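Local coordinates for Poly(A) RNA polymerase protein 2 (Saccharomyces cerevisiae, PDB 3NYB) that is the catalytic subunit of the polymerase core of the TRAMP RNA surveillance complex and probably adds short poly(A) tails to RNAs marked for processing or decay, at residues Cys81-Glu86 against Val136-Thr141; Ser98-Leu103 against Pro121-Val126. The protein carries 1 engineered substitution. All coordinates share one frame; numbering follows the deposited sequence.

Interaction 1: residues Cys81-Glu86 against Val136-Thr141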
loop_
_atom_site.group_PDB
_atom_site.type_symbol
_atom_site.label_atom_id
_atom_site.label_comp_id
_atom_site.label_asym_id
_atom_site.label_seq_id
_atom_site.Cartn_x
_atom_site.Cartn_y
_atom_site.Cartn_z
ATOM N N CYS A 81 -16.631 -8.462 -6.936
ATOM C CA CYS A 81 -18.062 -8.506 -6.663
ATOM C C CYS A 81 -18.453 -9.726 -5.846
ATOM O O CYS A 81 -17.883 -10.801 -6.025
ATOM C CB CYS A 81 -18.837 -8.508 -7.973
ATOM S SG CYS A 81 -18.226 -7.278 -9.122
ATOM N N VAL A 82 -19.426 -9.543 -4.951
ATOM C CA VAL A 82 -20.061 -10.634 -4.213
ATOM C C VAL A 82 -21.449 -10.889 -4.779
ATOM O O VAL A 82 -22.189 -9.942 -5.055
ATOM C CB VAL A 82 -20.312 -10.263 -2.745
ATOM C CG1 VAL A 82 -19.861 -11.385 -1.831
ATOM C CG2 VAL A 82 -19.636 -8.958 -2.389
ATOM N N VAL A 83 -21.818 -12.157 -4.917
ATOM C CA VAL A 83 -23.186 -12.520 -5.286
ATOM C C VAL A 83 -23.931 -13.011 -4.054
ATOM O O VAL A 83 -23.374 -13.789 -3.275
ATOM C CB VAL A 83 -23.202 -13.613 -6.341
ATOM C CG1 VAL A 83 -24.624 -14.035 -6.637
ATOM C CG2 VAL A 83 -22.542 -13.111 -7.587
ATOM N N THR A 84 -25.199 -12.601 -3.917
ATOM C CA THR A 84 -25.907 -12.625 -2.627
ATOM C C THR A 84 -27.018 -13.645 -2.336
ATOM O O THR A 84 -27.473 -13.719 -1.193
ATOM C CB THR A 84 -26.496 -11.229 -2.283
ATOM O OG1 THR A 84 -27.104 -10.656 -3.450
ATOM C CG2 THR A 84 -25.417 -10.290 -1.748
ATOM N N SER A 85 -27.493 -14.415 -3.304
ATOM C CA SER A 85 -28.453 -15.458 -2.912
ATOM C C SER A 85 -27.735 -16.481 -2.034
ATOM O O SER A 85 -26.515 -16.604 -2.111
ATOM C CB SER A 85 -29.087 -16.140 -4.125
ATOM O OG SER A 85 -30.319 -15.532 -4.459
ATOM N N GLU A 86 -28.469 -17.201 -1.193
ATOM C CA GLU A 86 -27.839 -18.243 -0.384
ATOM C C GLU A 86 -27.256 -19.335 -1.281
ATOM O O GLU A 86 -27.846 -20.399 -1.455
ATOM C CB GLU A 86 -28.800 -18.824 0.667
ATOM C CG GLU A 86 -30.249 -18.986 0.218
ATOM C CD GLU A 86 -31.177 -19.383 1.364
ATOM O OE1 GLU A 86 -30.913 -20.407 2.030
ATOM O OE2 GLU A 86 -32.177 -18.670 1.594
ATOM N N VAL A 136 -15.585 -12.479 -9.346
ATOM C CA VAL A 136 -16.821 -12.756 -8.625
ATOM C C VAL A 136 -16.679 -13.876 -7.613
ATOM O O VAL A 136 -16.047 -14.888 -7.891
ATOM C CB VAL A 136 -17.965 -13.150 -9.582
ATOM C CG1 VAL A 136 -19.139 -13.661 -8.784
ATOM C CG2 VAL A 136 -18.372 -11.966 -10.441
ATOM N N SER A 137 -17.296 -13.690 -6.447
ATOM C CA SER A 137 -17.318 -14.695 -5.401
ATOM C C SER A 137 -18.634 -14.562 -4.632
ATOM O O SER A 137 -19.303 -13.537 -4.739
ATOM C CB SER A 137 -16.153 -14.453 -4.456
ATOM O OG SER A 137 -16.358 -13.249 -3.740
ATOM N N PHE A 138 -18.997 -15.581 -3.849
ATOM C CA PHE A 138 -20.231 -15.542 -3.055
ATOM C C PHE A 138 -19.964 -15.122 -1.620
ATOM O O PHE A 138 -20.772 -15.364 -0.733
ATOM C CB PHE A 138 -20.954 -16.894 -3.070
ATOM C CG PHE A 138 -21.329 -17.367 -4.448
ATOM C CD1 PHE A 138 -22.479 -16.903 -5.067
ATOM C CD2 PHE A 138 -20.535 -18.280 -5.121
ATOM C CE1 PHE A 138 -22.817 -17.330 -6.334
ATOM C CE2 PHE A 138 -20.872 -18.708 -6.390
ATOM C CZ PHE A 138 -22.008 -18.231 -6.998
ATOM N N GLU A 139 -18.833 -14.468 -1.405
ATOM C CA GLU A 139 -18.403 -14.083 -0.066
ATOM C C GLU A 139 -17.319 -13.011 -0.180
ATOM O O GLU A 139 -16.363 -13.178 -0.932
ATOM C CB GLU A 139 -17.861 -15.317 0.657
ATOM C CG GLU A 139 -17.519 -15.121 2.122
ATOM C CD GLU A 139 -17.370 -16.448 2.857
ATOM O OE1 GLU A 139 -18.404 -17.059 3.206
ATOM O OE2 GLU A 139 -16.221 -16.883 3.085
ATOM N N ARG A 140 -17.466 -11.905 0.543
ATOM C CA ARG A 140 -16.416 -10.890 0.540
ATOM C C ARG A 140 -15.107 -11.548 0.925
ATOM O O ARG A 140 -15.092 -12.466 1.739
ATOM C CB ARG A 140 -16.747 -9.739 1.485
ATOM C CG ARG A 140 -17.928 -8.940 0.999
ATOM C CD ARG A 140 -18.144 -7.629 1.740
ATOM N NE ARG A 140 -19.234 -6.905 1.093
ATOM C CZ ARG A 140 -20.509 -7.275 1.163
ATOM N NH1 ARG A 140 -20.863 -8.349 1.874
ATOM N NH2 ARG A 140 -21.439 -6.578 0.530
ATOM N N THR A 141 -14.011 -11.096 0.333
ATOM C CA THR A 141 -12.726 -11.743 0.560
ATOM C C THR A 141 -11.868 -11.008 1.579
ATOM O O THR A 141 -10.851 -11.531 2.027
ATOM C CB THR A 141 -11.915 -11.944 -0.754
ATOM O OG1 THR A 141 -11.667 -10.678 -1.381
ATOM C CG2 THR A 141 -12.653 -12.878 -1.721
#
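Cys-81 O accepts the amide of Ser-137 (N to O 3.0 Å), and Ser-137 O in turn accepts the amide of Val-83 (N to O 2.9 Å). One residue of the second strand thus grips two of the first, the parallel ladder pattern, and it sets Cys-81 beside Val-136 and Val-82 beside Ser-137. Beta-branched valines suit such extended backbone. On the face of Cys-81 and Val-136, Val-83 CG2 packs on Val-136 CG1 at 3.6 Å. Val-83 turns CG1 opposite its own amide N (chi1 176°), which lays that methyl against Phe-138 CE1, and its CB lies 3.6 Å from Phe-138 CD1. On the face of Val-82 and Ser-137, Val-82 CG1 rests against the backbone amides of Glu-139 and Arg-140, and its CG2 stands 3.9 Å above the centre of the Arg-140 guanidinium plane. Were Val-82 cut back to an alanine, both methyls would go, which would probably open a gap against the Glu-139 and Arg-140 backbone and free the arginine end to swing. The short side chain of Ser-137 keeps its hydroxyl close to the backbone, where OG donates to Glu-139 O (2.8 Å) from above the carbonyl plane. Further out, Thr-84 OG1 bonds to Asp-61 N. The pair lies mid-sheet: strand 62-65 borders 79-83, strand 121-127 borders 132-137, and helix 92-105 packs on Val-136 and Phe-138.

Interaction 2: residues Ser98-Leu103 against Pro121-Val126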
loop_
_atom_site.group_PDB
_atom_site.type_symbol
_atom_site.label_atom_id
_atom_site.label_comp_id
_atom_site.label_asym_id
_atom_site.label_seq_id
_atom_site.Cartn_x
_atom_site.Cartn_y
_atom_site.Cartn_z
ATOM N N SER A 98 -21.396 -22.976 -12.971
ATOM C CA SER A 98 -22.619 -22.666 -13.709
ATOM C C SER A 98 -22.628 -21.228 -14.207
ATOM O O SER A 98 -23.026 -20.957 -15.339
ATOM C CB SER A 98 -23.847 -22.913 -12.833
ATOM O OG SER A 98 -23.826 -24.224 -12.307
ATOM N N LEU A 99 -22.206 -20.310 -13.344
ATOM C CA LEU A 99 -22.075 -18.905 -13.703
ATOM C C LEU A 99 -21.062 -18.755 -14.840
ATOM O O LEU A 99 -21.300 -18.021 -15.805
ATOM C CB LEU A 99 -21.604 -18.105 -12.487
ATOM C CG LEU A 99 -21.393 -16.603 -12.660
ATOM C CD1 LEU A 99 -22.549 -15.957 -13.445
ATOM C CD2 LEU A 99 -21.217 -15.934 -11.299
ATOM N N ALA A 100 -19.929 -19.449 -14.715
ATOM C CA ALA A 100 -18.900 -19.432 -15.753
ATOM C C ALA A 100 -19.467 -19.891 -17.077
ATOM O O ALA A 100 -19.457 -19.151 -18.059
ATOM C CB ALA A 100 -17.712 -20.309 -15.360
ATOM N N SER A 101 -19.954 -21.126 -17.100
ATOM C CA SER A 101 -20.567 -21.670 -18.301
ATOM C C SER A 101 -21.527 -20.658 -18.919
ATOM O O SER A 101 -21.555 -20.478 -20.134
ATOM C CB SER A 101 -21.304 -22.955 -17.963
ATOM O OG SER A 101 -21.224 -23.862 -19.025
ATOM N N HIS A 102 -22.285 -19.974 -18.072
ATOM C CA HIS A 102 -23.332 -19.052 -18.522
ATOM C C HIS A 102 -22.757 -17.740 -19.082
ATOM O O HIS A 102 -23.212 -17.230 -20.108
ATOM C CB HIS A 102 -24.308 -18.794 -17.364
ATOM C CG HIS A 102 -25.450 -17.881 -17.702
ATOM N ND1 HIS A 102 -25.759 -16.770 -16.949
ATOM C CD2 HIS A 102 -26.369 -17.934 -18.694
ATOM C CE1 HIS A 102 -26.815 -16.167 -17.468
ATOM N NE2 HIS A 102 -27.201 -16.851 -18.531
ATOM N N LEU A 103 -21.763 -17.190 -18.393
ATOM C CA LEU A 103 -21.096 -15.979 -18.854
ATOM C C LEU A 103 -20.518 -16.171 -20.255
ATOM O O LEU A 103 -20.699 -15.325 -21.133
ATOM C CB LEU A 103 -19.997 -15.572 -17.871
ATOM C CG LEU A 103 -20.354 -14.509 -16.834
ATOM C CD1 LEU A 103 -21.856 -14.359 -16.737
ATOM C CD2 LEU A 103 -19.727 -14.785 -15.468
ATOM N N PRO A 121 -13.465 -19.314 -2.962
ATOM C CA PRO A 121 -13.311 -19.599 -4.392
ATOM C C PRO A 121 -13.820 -18.436 -5.224
ATOM O O PRO A 121 -14.873 -17.881 -4.917
ATOM C CB PRO A 121 -14.187 -20.831 -4.603
ATOM C CG PRO A 121 -15.200 -20.776 -3.522
ATOM C CD PRO A 121 -14.629 -19.997 -2.372
ATOM N N ILE A 122 -13.068 -18.077 -6.261
ATOM C CA ILE A 122 -13.347 -16.879 -7.042
ATOM C C ILE A 122 -13.273 -17.136 -8.543
ATOM O O ILE A 122 -12.512 -17.980 -9.004
ATOM C CB ILE A 122 -12.363 -15.761 -6.684
ATOM C CG1 ILE A 122 -12.588 -15.310 -5.246
ATOM C CG2 ILE A 122 -12.512 -14.584 -7.627
ATOM C CD1 ILE A 122 -11.491 -14.397 -4.748
ATOM N N ILE A 123 -14.074 -16.397 -9.298
ATOM C CA ILE A 123 -14.114 -16.522 -10.750
ATOM C C ILE A 123 -13.633 -15.199 -11.377
ATOM O O ILE A 123 -14.209 -14.130 -11.132
ATOM C CB ILE A 123 -15.552 -16.885 -11.202
ATOM C CG1 ILE A 123 -15.657 -16.985 -12.706
ATOM C CG2 ILE A 123 -16.560 -15.842 -10.732
ATOM C CD1 ILE A 123 -17.068 -16.738 -13.184
ATOM N N LYS A 124 -12.554 -15.261 -12.150
ATOM C CA LYS A 124 -12.005 -14.062 -12.792
ATOM C C LYS A 124 -12.286 -14.097 -14.283
ATOM O O LYS A 124 -12.205 -15.151 -14.897
ATOM C CB LYS A 124 -10.494 -13.977 -12.594
ATOM C CG LYS A 124 -10.049 -13.964 -11.153
ATOM C CD LYS A 124 -8.554 -14.238 -11.060
ATOM C CE LYS A 124 -7.737 -13.155 -11.755
ATOM N NZ LYS A 124 -6.267 -13.373 -11.605
ATOM N N PHE A 125 -12.605 -12.947 -14.865
ATOM C CA PHE A 125 -12.829 -12.861 -16.303
ATOM C C PHE A 125 -12.763 -11.423 -16.815
ATOM O O PHE A 125 -12.547 -10.485 -16.052
ATOM C CB PHE A 125 -14.169 -13.505 -16.682
ATOM C CG PHE A 125 -15.372 -12.763 -16.161
ATOM C CD1 PHE A 125 -16.034 -11.836 -16.956
ATOM C CD2 PHE A 125 -15.841 -12.990 -14.870
ATOM C CE1 PHE A 125 -17.149 -11.148 -16.476
ATOM C CE2 PHE A 125 -16.949 -12.310 -14.378
ATOM C CZ PHE A 125 -17.608 -11.385 -15.181
ATOM N N VAL A 126 -12.945 -11.260 -18.118
ATOM C CA VAL A 126 -12.999 -9.935 -18.720
ATOM C C VAL A 126 -14.292 -9.779 -19.503
ATOM O O VAL A 126 -14.586 -10.583 -20.385
ATOM C CB VAL A 126 -11.804 -9.706 -19.672
ATOM C CG1 VAL A 126 -11.969 -8.410 -20.434
ATOM C CG2 VAL A 126 -10.498 -9.696 -18.897
#
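In the alpha/beta palm of this nucleotidyltransferase-type polymerase, helix 92-105 lies over a face of the mixed sheet, and here its residues Ser-98 to Leu-103 pack on strand 121-127. The short segments run almost parallel, 10° apart, with their axes 10.0 Å from one another, a spacing bridged by apolar side chains and by no hydrogen bond. Ile-123 and Phe-125, with Lys-124 between them, both face the helix, as alternate residues of a strand do. Ile-123 CG1 lies anti to the backbone N (chi1 178°), which brings CD1 up against the helix. There CD1 meets three residues: Leu-103 CD2 at 4.0 Å, Ala-100 CB at 4.2 Å and, more loosely, Leu-99 CG at 4.4 Å. Each type fits its place: the methyl of Ala-100 lets the helix backbone come close to the isoleucine, whereas the two leucines, a turn apart, reach down to the sheet. Leu-96 also touches Ile-123, and Val-136 of the adjacent strand flanks it. The aromatic ring of Phe-125 offers a broad flat surface. The Leu-103 and Phe-125 side chains cross at about a right angle, and CD2 lies over one ring face in a CH-pi contact, 4.2 Å from the ring centroid and shifted toward the rim at CE2 and CZ.

Following the chain from the N terminus, past strand 62-65, strand 79-83 is the first element to take part, and it leads into the segment Cys-81 to Glu-86; the chain then forms helix 92-105, edge strand 113-116 and strand 121-127 before returning in strand 132-137. Interaction 2 closes a small loop within this excursion, from helix to strand 121-127, with 17 residues between its segments. Interaction 1 closes the larger loop around it, so the two are nested rather than crossed. Their centres are 12 Å apart, and they meet where Val-136 N probably donates to Ile-123 O, at 2.8 Å. Together they join the parallel centre of the sheet, its antiparallel extension and the helix that packs upon it into one palm.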